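Local coordinates for major capsid protein (Faustovirus, PDB 5J7O), which forms the trimeric, double jelly-roll building block of the capsid of a large double-stranded DNA virus, at residues M69-G81 / Q90-D102. Numbering follows the deposited sequence.
Sequences MGYEYQKTRPNTG and QFSIPQFGDFFSD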
# COMPACT_ATOMS: atom_id res chain seq x y z
N MET B 69 -16.89 -34.69 -2.74
CA MET B 69 -15.60 -34.62 -2.07
C MET B 69 -15.74 -33.75 -0.83
O MET B 69 -16.65 -32.94 -0.70
CB MET B 69 -14.50 -34.07 -2.99
CG MET B 69 -14.69 -32.62 -3.45
SD MET B 69 -14.15 -31.37 -2.26
CE MET B 69 -12.57 -32.02 -1.75
N GLY B 70 -14.80 -33.94 0.09
CA GLY B 70 -14.68 -33.10 1.26
C GLY B 70 -13.27 -33.19 1.78
O GLY B 70 -12.55 -34.15 1.52
N TYR B 71 -12.86 -32.16 2.52
CA TYR B 71 -11.51 -32.12 3.06
C TYR B 71 -11.55 -31.86 4.56
O TYR B 71 -12.55 -31.42 5.12
CB TYR B 71 -10.63 -31.06 2.36
CG TYR B 71 -11.09 -29.62 2.46
CD1 TYR B 71 -10.79 -28.85 3.58
CD2 TYR B 71 -11.78 -29.02 1.42
CE1 TYR B 71 -11.19 -27.53 3.67
CE2 TYR B 71 -12.19 -27.70 1.50
CZ TYR B 71 -11.89 -26.96 2.63
OH TYR B 71 -12.29 -25.65 2.71
N GLU B 72 -10.42 -32.16 5.20
CA GLU B 72 -10.24 -31.97 6.63
C GLU B 72 -8.75 -31.99 6.93
O GLU B 72 -8.01 -32.80 6.38
CB GLU B 72 -10.95 -33.06 7.44
CG GLU B 72 -10.74 -32.94 8.94
CD GLU B 72 -11.23 -34.17 9.70
OE1 GLU B 72 -11.74 -35.11 9.05
OE2 GLU B 72 -11.09 -34.19 10.94
N TYR B 73 -8.32 -31.08 7.81
CA TYR B 73 -6.92 -30.99 8.17
C TYR B 73 -6.59 -31.93 9.32
O TYR B 73 -7.44 -32.27 10.14
CB TYR B 73 -6.56 -29.55 8.56
CG TYR B 73 -6.46 -28.62 7.37
CD1 TYR B 73 -5.24 -28.37 6.76
CD2 TYR B 73 -7.59 -28.01 6.85
CE1 TYR B 73 -5.14 -27.53 5.67
CE2 TYR B 73 -7.50 -27.16 5.76
CZ TYR B 73 -6.28 -26.93 5.18
OH TYR B 73 -6.19 -26.09 4.09
N GLN B 74 -5.33 -32.36 9.35
CA GLN B 74 -4.82 -33.26 10.38
C GLN B 74 -3.40 -32.85 10.71
O GLN B 74 -2.58 -32.67 9.80
CB GLN B 74 -4.87 -34.72 9.91
CG GLN B 74 -4.42 -35.73 10.95
CD GLN B 74 -4.48 -37.15 10.44
OE1 GLN B 74 -3.94 -37.46 9.38
NE2 GLN B 74 -5.14 -38.03 11.18
N LYS B 75 -3.11 -32.69 12.00
CA LYS B 75 -1.78 -32.28 12.45
C LYS B 75 -1.08 -33.44 13.13
O LYS B 75 -1.71 -34.22 13.86
CB LYS B 75 -1.86 -31.07 13.39
CG LYS B 75 -2.61 -31.30 14.69
CD LYS B 75 -2.77 -29.98 15.45
CE LYS B 75 -3.38 -30.19 16.83
NZ LYS B 75 -2.39 -30.75 17.79
N THR B 76 0.22 -33.56 12.89
CA THR B 76 1.01 -34.66 13.43
C THR B 76 2.33 -34.12 13.95
O THR B 76 2.79 -33.04 13.56
CB THR B 76 1.26 -35.75 12.38
OG1 THR B 76 1.86 -36.89 13.01
CG2 THR B 76 2.18 -35.25 11.28
N ARG B 77 2.95 -34.89 14.84
CA ARG B 77 4.20 -34.54 15.48
C ARG B 77 5.37 -35.22 14.78
O ARG B 77 5.19 -36.22 14.08
CB ARG B 77 4.17 -34.94 16.96
CG ARG B 77 3.11 -34.20 17.76
CD ARG B 77 3.39 -34.28 19.25
NE ARG B 77 2.42 -33.50 20.01
CZ ARG B 77 2.49 -32.19 20.18
NH1 ARG B 77 3.48 -31.49 19.63
NH2 ARG B 77 1.56 -31.56 20.89
N PRO B 78 6.59 -34.70 14.95
CA PRO B 78 7.74 -35.33 14.30
C PRO B 78 8.12 -36.65 14.95
O PRO B 78 7.82 -36.92 16.12
CB PRO B 78 8.86 -34.29 14.48
CG PRO B 78 8.46 -33.53 15.70
CD PRO B 78 6.96 -33.46 15.65
N ASN B 79 8.78 -37.49 14.16
CA ASN B 79 9.31 -38.76 14.64
C ASN B 79 10.61 -38.61 15.41
O ASN B 79 11.13 -39.61 15.92
CB ASN B 79 9.53 -39.72 13.46
CG ASN B 79 8.40 -39.69 12.46
OD1 ASN B 79 7.23 -39.69 12.83
ND2 ASN B 79 8.75 -39.66 11.18
N THR B 80 11.15 -37.40 15.51
CA THR B 80 12.50 -37.16 16.00
C THR B 80 12.53 -36.48 17.36
O THR B 80 13.50 -35.80 17.70
CB THR B 80 13.29 -36.34 14.98
OG1 THR B 80 12.48 -35.25 14.51
CG2 THR B 80 13.68 -37.21 13.79
N GLY B 81 11.47 -36.66 18.16
CA GLY B 81 11.50 -36.19 19.53
C GLY B 81 11.43 -34.68 19.66
O GLY B 81 10.89 -33.97 18.79
N GLN B 90 11.68 -34.50 11.20
CA GLN B 90 11.03 -35.33 10.19
C GLN B 90 9.63 -35.71 10.64
O GLN B 90 9.44 -36.22 11.75
CB GLN B 90 11.84 -36.60 9.90
CG GLN B 90 11.30 -37.38 8.72
CD GLN B 90 11.92 -38.76 8.59
OE1 GLN B 90 11.77 -39.60 9.48
NE2 GLN B 90 12.62 -38.99 7.49
N PHE B 91 8.65 -35.47 9.76
CA PHE B 91 7.28 -35.89 9.97
C PHE B 91 6.94 -37.04 9.03
O PHE B 91 7.37 -37.04 7.87
CB PHE B 91 6.29 -34.74 9.71
CG PHE B 91 6.55 -33.51 10.53
CD1 PHE B 91 7.43 -32.54 10.09
CD2 PHE B 91 5.88 -33.31 11.73
CE1 PHE B 91 7.66 -31.40 10.83
CE2 PHE B 91 6.10 -32.17 12.48
CZ PHE B 91 6.99 -31.22 12.03
N SER B 92 6.18 -38.00 9.53
CA SER B 92 5.50 -38.93 8.65
C SER B 92 4.20 -38.31 8.17
O SER B 92 3.56 -37.54 8.89
CB SER B 92 5.23 -40.26 9.35
OG SER B 92 6.42 -40.99 9.57
N ILE B 93 3.81 -38.63 6.95
CA ILE B 93 2.52 -38.20 6.42
C ILE B 93 1.51 -39.29 6.76
O ILE B 93 1.50 -40.34 6.10
CB ILE B 93 2.58 -37.92 4.91
CG1 ILE B 93 3.68 -36.89 4.62
CG2 ILE B 93 1.24 -37.41 4.41
CD1 ILE B 93 3.88 -36.61 3.15
N PRO B 94 0.67 -39.09 7.77
CA PRO B 94 -0.20 -40.18 8.23
C PRO B 94 -1.21 -40.58 7.16
O PRO B 94 -1.52 -39.83 6.24
CB PRO B 94 -0.91 -39.58 9.45
CG PRO B 94 -0.10 -38.39 9.84
CD PRO B 94 0.48 -37.87 8.56
N GLN B 95 -1.71 -41.81 7.30
CA GLN B 95 -2.76 -42.30 6.42
C GLN B 95 -4.10 -41.80 6.94
O GLN B 95 -4.50 -42.13 8.06
CB GLN B 95 -2.73 -43.82 6.36
CG GLN B 95 -3.45 -44.40 5.15
CD GLN B 95 -3.03 -45.82 4.87
OE1 GLN B 95 -2.06 -46.06 4.15
NE2 GLN B 95 -3.76 -46.78 5.43
N PHE B 96 -4.78 -40.99 6.13
CA PHE B 96 -6.03 -40.37 6.56
C PHE B 96 -7.00 -40.29 5.39
O PHE B 96 -7.98 -41.04 5.33
CB PHE B 96 -5.76 -38.98 7.14
CG PHE B 96 -6.93 -38.39 7.87
CD1 PHE B 96 -7.96 -39.19 8.34
CD2 PHE B 96 -7.01 -37.02 8.08
CE1 PHE B 96 -9.04 -38.64 9.01
CE2 PHE B 96 -8.09 -36.46 8.74
CZ PHE B 96 -9.10 -37.28 9.21
N GLY B 97 -6.75 -39.37 4.46
CA GLY B 97 -7.64 -39.19 3.33
C GLY B 97 -7.23 -40.02 2.12
O GLY B 97 -6.18 -40.67 2.10
N ASP B 98 -8.09 -40.00 1.10
CA ASP B 98 -7.73 -40.60 -0.18
C ASP B 98 -6.62 -39.82 -0.86
O ASP B 98 -5.83 -40.39 -1.62
CB ASP B 98 -8.96 -40.67 -1.09
CG ASP B 98 -10.10 -41.44 -0.45
OD1 ASP B 98 -9.85 -42.53 0.11
OD2 ASP B 98 -11.25 -40.96 -0.52
N PHE B 99 -6.55 -38.51 -0.61
CA PHE B 99 -5.51 -37.64 -1.14
C PHE B 99 -5.04 -36.72 -0.02
O PHE B 99 -5.76 -36.49 0.96
CB PHE B 99 -6.02 -36.81 -2.33
CG PHE B 99 -6.57 -37.62 -3.46
CD1 PHE B 99 -7.85 -38.14 -3.41
CD2 PHE B 99 -5.81 -37.85 -4.60
CE1 PHE B 99 -8.36 -38.89 -4.45
CE2 PHE B 99 -6.32 -38.59 -5.65
CZ PHE B 99 -7.59 -39.11 -5.57
N PHE B 100 -3.83 -36.20 -0.16
CA PHE B 100 -3.35 -35.14 0.72
C PHE B 100 -2.86 -33.97 -0.12
O PHE B 100 -2.35 -34.15 -1.22
CB PHE B 100 -2.25 -35.62 1.70
CG PHE B 100 -1.11 -36.35 1.04
CD1 PHE B 100 -1.16 -37.72 0.85
CD2 PHE B 100 0.04 -35.66 0.66
CE1 PHE B 100 -0.10 -38.39 0.27
CE2 PHE B 100 1.10 -36.33 0.08
CZ PHE B 100 1.03 -37.69 -0.12
N SER B 101 -3.05 -32.76 0.42
CA SER B 101 -2.85 -31.55 -0.36
C SER B 101 -1.92 -30.57 0.35
O SER B 101 -0.77 -30.90 0.64
CB SER B 101 -4.20 -30.88 -0.64
OG SER B 101 -4.08 -29.87 -1.62
N ASP B 102 -2.42 -29.36 0.63
CA ASP B 102 -1.57 -28.30 1.15
C ASP B 102 -1.08 -28.62 2.56
O ASP B 102 -1.76 -29.28 3.35
CB ASP B 102 -2.32 -26.96 1.15
CG ASP B 102 -3.64 -27.04 1.89
OD1 ASP B 102 -4.59 -27.65 1.35
OD2 ASP B 102 -3.74 -26.48 3.00
O HOH W 1 5.46 -37.94 12.03
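Phe96 and Gln74 meet with the glutamine amide lying askew over one face of the ring. NE2 of Gln74 stands 3.7 Å above that plane, displaced toward the rim, and the two planes differ by 31°; the closest touch is Gln74 OE1 to Phe96 CB at 3.3 Å. Phe96 reaches this spot because its CG is anti to the backbone N (chi1 -168°). The Glu72 side chain runs at about a right angle to that of Phe96 and brings OE1 to 3.4 Å from Phe96 CZ, while Phe400 packs edge-to-face against the ring.

At the other end, Gln90 is held chiefly through its backbone: Asn79 N donates to Gln90 O over 2.8 Å, and the C=O...N angle of 174° makes the approach almost collinear. The Asn79 amide bonds Ser92 OG (ND2 to OG, 3.1 Å) and, weakly, Gln90 OE1, and a water joins Asn79 OD1, Arg77 O and Ser92 N. Beside this, Pro78 CB lies 4.3 Å from the Phe91 ring centroid, a CH-pi contact.

Strand 69-76 pairs antiparallel with 389-401, whereas 88-92 pairs with 320-326. The contact therefore links two antiparallel sheets, consistent with the facing sheets of a viral jelly roll.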